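Local coordinates for protein transcriptional regulator, putative (Vibrio cholerae O1 biovar eltor str. N16961, PDB 3BJN) that probably acts as an IclR-family DNA-binding repressor of allantoin and glyoxylate utilization operons, and is represented here by its C-terminal domain, at residues P63-A68 / R87-D92; G27-Y32 / R46-A51. All blocks are in the same frame, centred on the assembly; numbering follows the deposited sequence. Where two conformers were deposited one is given.

Interaction 1. Residues P63-A68 / R87-D92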
# COMPACT_ATOMS: atom_id res chain seq x y z
N PRO A 63 1.64 -4.05 -11.24
CA PRO A 63 1.88 -2.70 -11.78
C PRO A 63 1.54 -1.60 -10.77
O PRO A 63 0.55 -1.71 -10.02
CB PRO A 63 0.93 -2.64 -12.99
CG PRO A 63 0.69 -4.07 -13.36
CD PRO A 63 0.69 -4.82 -12.07
N LEU A 64 2.35 -0.55 -10.76
CA LEU A 64 2.18 0.59 -9.89
C LEU A 64 1.17 1.53 -10.54
O LEU A 64 1.52 2.48 -11.27
CB LEU A 64 3.55 1.26 -9.69
CG LEU A 64 3.98 1.94 -8.41
CD1 LEU A 64 3.51 1.29 -7.19
CD2 LEU A 64 5.53 2.15 -8.43
N LEU A 65 -0.12 1.22 -10.31
CA LEU A 65 -1.19 1.89 -11.06
C LEU A 65 -2.51 1.82 -10.32
O LEU A 65 -3.14 2.85 -10.09
CB LEU A 65 -1.33 1.30 -12.46
CG LEU A 65 -2.49 1.75 -13.38
CD1 LEU A 65 -2.25 3.20 -13.75
CD2 LEU A 65 -2.58 0.89 -14.62
N ARG A 66 -2.95 0.60 -9.99
CA ARG A 66 -4.22 0.38 -9.32
C ARG A 66 -4.03 0.06 -7.84
O ARG A 66 -3.00 -0.48 -7.44
CB ARG A 66 -4.99 -0.77 -9.98
CG ARG A 66 -5.27 -0.59 -11.48
CD ARG A 66 -5.99 0.71 -11.78
NE ARG A 66 -6.21 0.88 -13.22
CZ ARG A 66 -6.48 2.04 -13.83
NH1 ARG A 66 -6.57 3.17 -13.13
NH2 ARG A 66 -6.66 2.07 -15.14
N GLY A 67 -5.04 0.40 -7.04
CA GLY A 67 -5.07 -0.00 -5.63
C GLY A 67 -4.46 1.04 -4.71
O GLY A 67 -3.62 1.83 -5.12
N ALA A 68 -4.88 0.98 -3.44
CA ALA A 68 -4.42 1.93 -2.42
C ALA A 68 -2.90 2.00 -2.29
O ALA A 68 -2.37 3.08 -2.15
CB ALA A 68 -5.05 1.60 -1.08
N ARG A 87 2.66 7.68 -17.31
CA ARG A 87 2.75 7.76 -18.79
C ARG A 87 3.06 6.39 -19.42
O ARG A 87 2.57 6.04 -20.51
CB ARG A 87 3.74 8.83 -19.26
CG ARG A 87 3.25 10.25 -18.90
CD ARG A 87 3.84 11.36 -19.74
NE ARG A 87 3.06 12.59 -19.54
CZ ARG A 87 3.41 13.59 -18.73
NH1 ARG A 87 4.55 13.54 -18.05
NH2 ARG A 87 2.61 14.65 -18.62
N TYR A 88 3.91 5.61 -18.76
CA TYR A 88 4.16 4.27 -19.26
C TYR A 88 2.87 3.45 -19.34
O TYR A 88 2.64 2.74 -20.30
CB TYR A 88 5.13 3.56 -18.33
CG TYR A 88 5.30 2.10 -18.65
CD1 TYR A 88 5.89 1.70 -19.85
CD2 TYR A 88 4.89 1.12 -17.75
CE1 TYR A 88 6.10 0.34 -20.15
CE2 TYR A 88 5.07 -0.25 -18.04
CZ TYR A 88 5.68 -0.62 -19.25
OH TYR A 88 5.86 -1.98 -19.51
N PHE A 89 2.01 3.58 -18.33
CA PHE A 89 0.76 2.84 -18.33
C PHE A 89 -0.36 3.52 -19.11
O PHE A 89 -1.52 3.10 -19.03
CB PHE A 89 0.33 2.59 -16.88
CG PHE A 89 1.19 1.59 -16.17
CD1 PHE A 89 1.32 0.27 -16.67
CD2 PHE A 89 1.90 1.94 -15.02
CE1 PHE A 89 2.14 -0.67 -16.03
CE2 PHE A 89 2.70 0.98 -14.35
CZ PHE A 89 2.83 -0.31 -14.86
N GLY A 90 -0.04 4.60 -19.83
CA GLY A 90 -1.00 5.24 -20.73
C GLY A 90 -1.98 6.18 -20.04
O GLY A 90 -3.01 6.56 -20.61
N GLU A 91 -1.64 6.60 -18.84
CA GLU A 91 -2.41 7.57 -18.09
C GLU A 91 -1.82 8.95 -18.29
O GLU A 91 -0.62 9.09 -18.53
CB GLU A 91 -2.41 7.22 -16.60
CG GLU A 91 -3.08 5.89 -16.25
CD GLU A 91 -4.60 5.88 -16.49
OE1 GLU A 91 -5.29 6.88 -16.21
OE2 GLU A 91 -5.11 4.83 -16.96
N ASP A 92 -2.69 9.95 -18.22
CA ASP A 92 -2.29 11.35 -18.32
C ASP A 92 -2.26 11.90 -16.90
O ASP A 92 -3.31 12.17 -16.32
CB ASP A 92 -3.27 12.13 -19.21
CG ASP A 92 -2.94 13.63 -19.30
OD1 ASP A 92 -2.00 14.10 -18.62
OD2 ASP A 92 -3.64 14.34 -20.06

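Interaction 2. Residues G27-Y32 / R46-A51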
# COMPACT_ATOMS: atom_id res chain seq x y z
N GLY A 27 -7.23 -8.19 12.54
CA GLY A 27 -7.72 -9.50 12.06
C GLY A 27 -7.69 -9.59 10.55
O GLY A 27 -8.53 -10.27 9.94
N GLU A 28 -6.74 -8.89 9.93
CA GLU A 28 -6.61 -8.91 8.46
C GLU A 28 -5.17 -9.13 8.02
O GLU A 28 -4.20 -8.90 8.78
CB GLU A 28 -7.07 -7.55 7.88
CG GLU A 28 -8.51 -7.16 8.25
CD GLU A 28 -9.60 -8.09 7.68
OE1 GLU A 28 -9.34 -8.94 6.80
OE2 GLU A 28 -10.77 -7.96 8.14
N MSE A 29 -5.03 -9.57 6.77
CA MSE A 29 -3.75 -9.65 6.05
C MSE A 29 -3.13 -8.27 5.97
O MSE A 29 -3.86 -7.29 5.76
CB MSE A 29 -3.99 -10.05 4.60
CG MSE A 29 -4.57 -11.38 4.35
SE MSE A 29 -4.18 -11.71 2.46
CE MSE A 29 -2.41 -12.21 2.70
N ALA A 30 -1.81 -8.20 6.09
CA ALA A 30 -1.11 -6.91 5.99
C ALA A 30 0.19 -7.14 5.25
O ALA A 30 0.78 -8.22 5.33
CB ALA A 30 -0.82 -6.36 7.39
N ALA A 31 0.63 -6.12 4.52
CA ALA A 31 1.86 -6.26 3.74
C ALA A 31 2.68 -4.98 3.75
O ALA A 31 2.14 -3.89 3.98
CB ALA A 31 1.54 -6.63 2.32
N TYR A 32 3.98 -5.14 3.49
CA TYR A 32 4.89 -4.03 3.23
C TYR A 32 5.31 -4.12 1.78
O TYR A 32 5.84 -5.15 1.33
CB TYR A 32 6.12 -4.19 4.11
CG TYR A 32 7.15 -3.12 3.93
CD1 TYR A 32 6.86 -1.79 4.20
CD2 TYR A 32 8.43 -3.45 3.49
CE1 TYR A 32 7.85 -0.80 4.04
CE2 TYR A 32 9.41 -2.48 3.33
CZ TYR A 32 9.11 -1.17 3.59
OH TYR A 32 10.10 -0.22 3.45
N ARG A 46 1.83 -10.89 5.80
CA ARG A 46 1.37 -11.75 6.89
C ARG A 46 0.60 -13.01 6.43
O ARG A 46 0.66 -14.05 7.06
CB ARG A 46 0.57 -10.94 7.93
CG ARG A 46 1.38 -9.98 8.64
CD ARG A 46 2.35 -10.66 9.45
NE ARG A 46 1.70 -11.57 10.37
CZ ARG A 46 2.37 -12.27 11.26
NH1 ARG A 46 3.68 -12.15 11.31
NH2 ARG A 46 1.74 -13.09 12.10
N GLU A 47 -0.12 -12.94 5.33
CA GLU A 47 -0.94 -14.08 5.03
C GLU A 47 -2.17 -14.19 5.90
O GLU A 47 -2.18 -14.08 7.14
CB GLU A 47 -0.13 -15.40 5.06
CG GLU A 47 -0.17 -16.22 6.39
CD GLU A 47 -0.15 -17.73 6.14
OE1 GLU A 47 -0.19 -18.51 7.12
OE2 GLU A 47 -0.08 -18.15 4.95
N SER A 48 -3.22 -14.52 5.17
CA SER A 48 -4.61 -14.53 5.62
C SER A 48 -4.84 -15.75 6.48
O SER A 48 -4.45 -16.88 6.13
CB SER A 48 -5.54 -14.61 4.40
OG SER A 48 -6.89 -14.82 4.79
N MSE A 49 -5.51 -15.52 7.61
CA MSE A 49 -5.94 -16.60 8.49
C MSE A 49 -7.38 -16.94 8.16
O MSE A 49 -8.04 -17.77 8.81
CB MSE A 49 -5.84 -16.16 9.94
CG MSE A 49 -4.43 -16.01 10.42
SE MSE A 49 -3.55 -17.72 10.47
CE MSE A 49 -2.27 -17.39 9.18
N GLN A 50 -7.88 -16.28 7.15
CA GLN A 50 -9.14 -16.66 6.69
C GLN A 50 -8.74 -17.49 5.48
O GLN A 50 -7.83 -18.36 5.60
CB GLN A 50 -10.06 -15.41 6.57
CG GLN A 50 -10.36 -14.72 7.97
CD GLN A 50 -9.41 -13.55 8.35
OE1 GLN A 50 -8.28 -13.42 7.83
NE2 GLN A 50 -9.84 -12.73 9.30
N ALA A 51 -9.39 -17.27 4.36
CA ALA A 51 -9.14 -18.06 3.16
C ALA A 51 -9.03 -17.06 2.02
O ALA A 51 -9.42 -17.34 0.90
CB ALA A 51 -10.31 -19.01 2.94

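Interaction 1. Residues P63-A68 / R87-D92
Phe89, just past the end of helix 79-88, brings its ring up to Pro63 at the end of strand 61-63 and to Leu64 and Leu65 after it, all of which meet the ring obliquely. Two local motifs frame this contact in the IclR C-terminal domain. Leu64 is the centre of an inverse gamma turn. The helix 79-88 closes in a Schellman motif, with Gly90 at positive phi as its C-prime residue and a bond from Gly90 N to Arg87 O of 3.1 Å.

Most of the contact is apolar. Pro63 CB meets the far end of the phenyl ring, 3.5 Å from Phe89 CZ. Leu65 reaches the root of the same side chain, with CD2 4.1 Å from Phe89 CB. Leu65 and Phe89 run alongside each other with their ends pointing opposite ways. Leu65 CG is anti to the backbone N (chi1 174°), and this carries both methyls to Phe89 CB. One face of the Phe89 ring is covered from its own segment by Tyr88 CD2, over the ring centre. Leu65 CD1 also touches the aliphatic part of Glu91, 3.8 Å from Glu91 CG.

The carbonyl oxygen Leu64 O is buried against the ring, 3.6 Å from Phe89 CE2. It has no hydrogen-bond partner in the model. No hydrogen bond joins the two segments.

Charge adds one long salt bridge at the exposed margin. The Arg66 and Glu91 side chains are roughly perpendicular, and their flat groups are turned 72° apart. The other carboxylate oxygen, Glu91 OE1, is hydrogen-bonded to Trp98 NE1, which probably fixes the rotation of the group. Glu91 OE2 approaches the guanidinium obliquely, 3.7 Å from Arg66 NH2.

Interaction 2. Residues G27-Y32 / R46-A51
Arg46 N donates to Ala30 O at 2.9 Å, a straight bond between strand 29-36 and the loop that follows strand 39-45. These two strands are antiparallel neighbours in the central sheet of the IclR C-terminal domain, a member of the GAF clan. The contact lies where their pairing gives way to the loop. Close to this bond, Ala30 N is buried without a partner in the model.

Beyond it, side chains take over. Selenomethionine Met29 carries the apolar part. Its CG packs on Ser48, 3.4 Å from Ser48 CB. The chain then bends at chi3 (79°), which lays the terminal methyl along the loop backbone, with Met29 CE 3.3 Å from Glu47 CA. Met29 and Glu47 are each modelled in two conformers, so these short approaches are doubtful in detail.

At the other end, Gln50 reaches back to Gly27, where the chain turns from helix 12-26 toward strand 29-36. Gln50 NE2 donates to Gly27 O at 2.9 Å. The acceptor lies nearly in the amide plane of Gln50, while the donor is tilted 23° from the carbonyl plane.

A second shell of bonds surrounds the loop. Gln23 of helix 12-26 accepts from Arg46 NE and donates to Glu47 O, tying the loop start to the helix. The carboxylate of Glu28 turns to a salt bridge with Arg146. An ST turn sets the backbone before Gln50. A chi1 of 171° swings Ser48 OG away from its own N to beside the carbonyl carbon, toward the residues that follow. There it accepts from Leu52 N. Within the turn, Ser48 OG also accepts from Gln50 N at 2.9 Å.

Interactions 1 and 2 lie on opposite sides of the chain's centre, with their own centres 25 Å apart and nearest atoms about 10 Å apart. They share no segment, but strand 39-45 stands between strands 29-36 and 61-63 in the sheet and so runs between them. Interaction 1 is a surface contact. It sets the exit of an outermost strand of this chain against the end of a helix, through apolar side chains and one long charge pair. Interaction 2 is partly buried and continues a strand pairing into a loop, so hydrogen bonds to carbonyl oxygens carry it together with one selenomethionine.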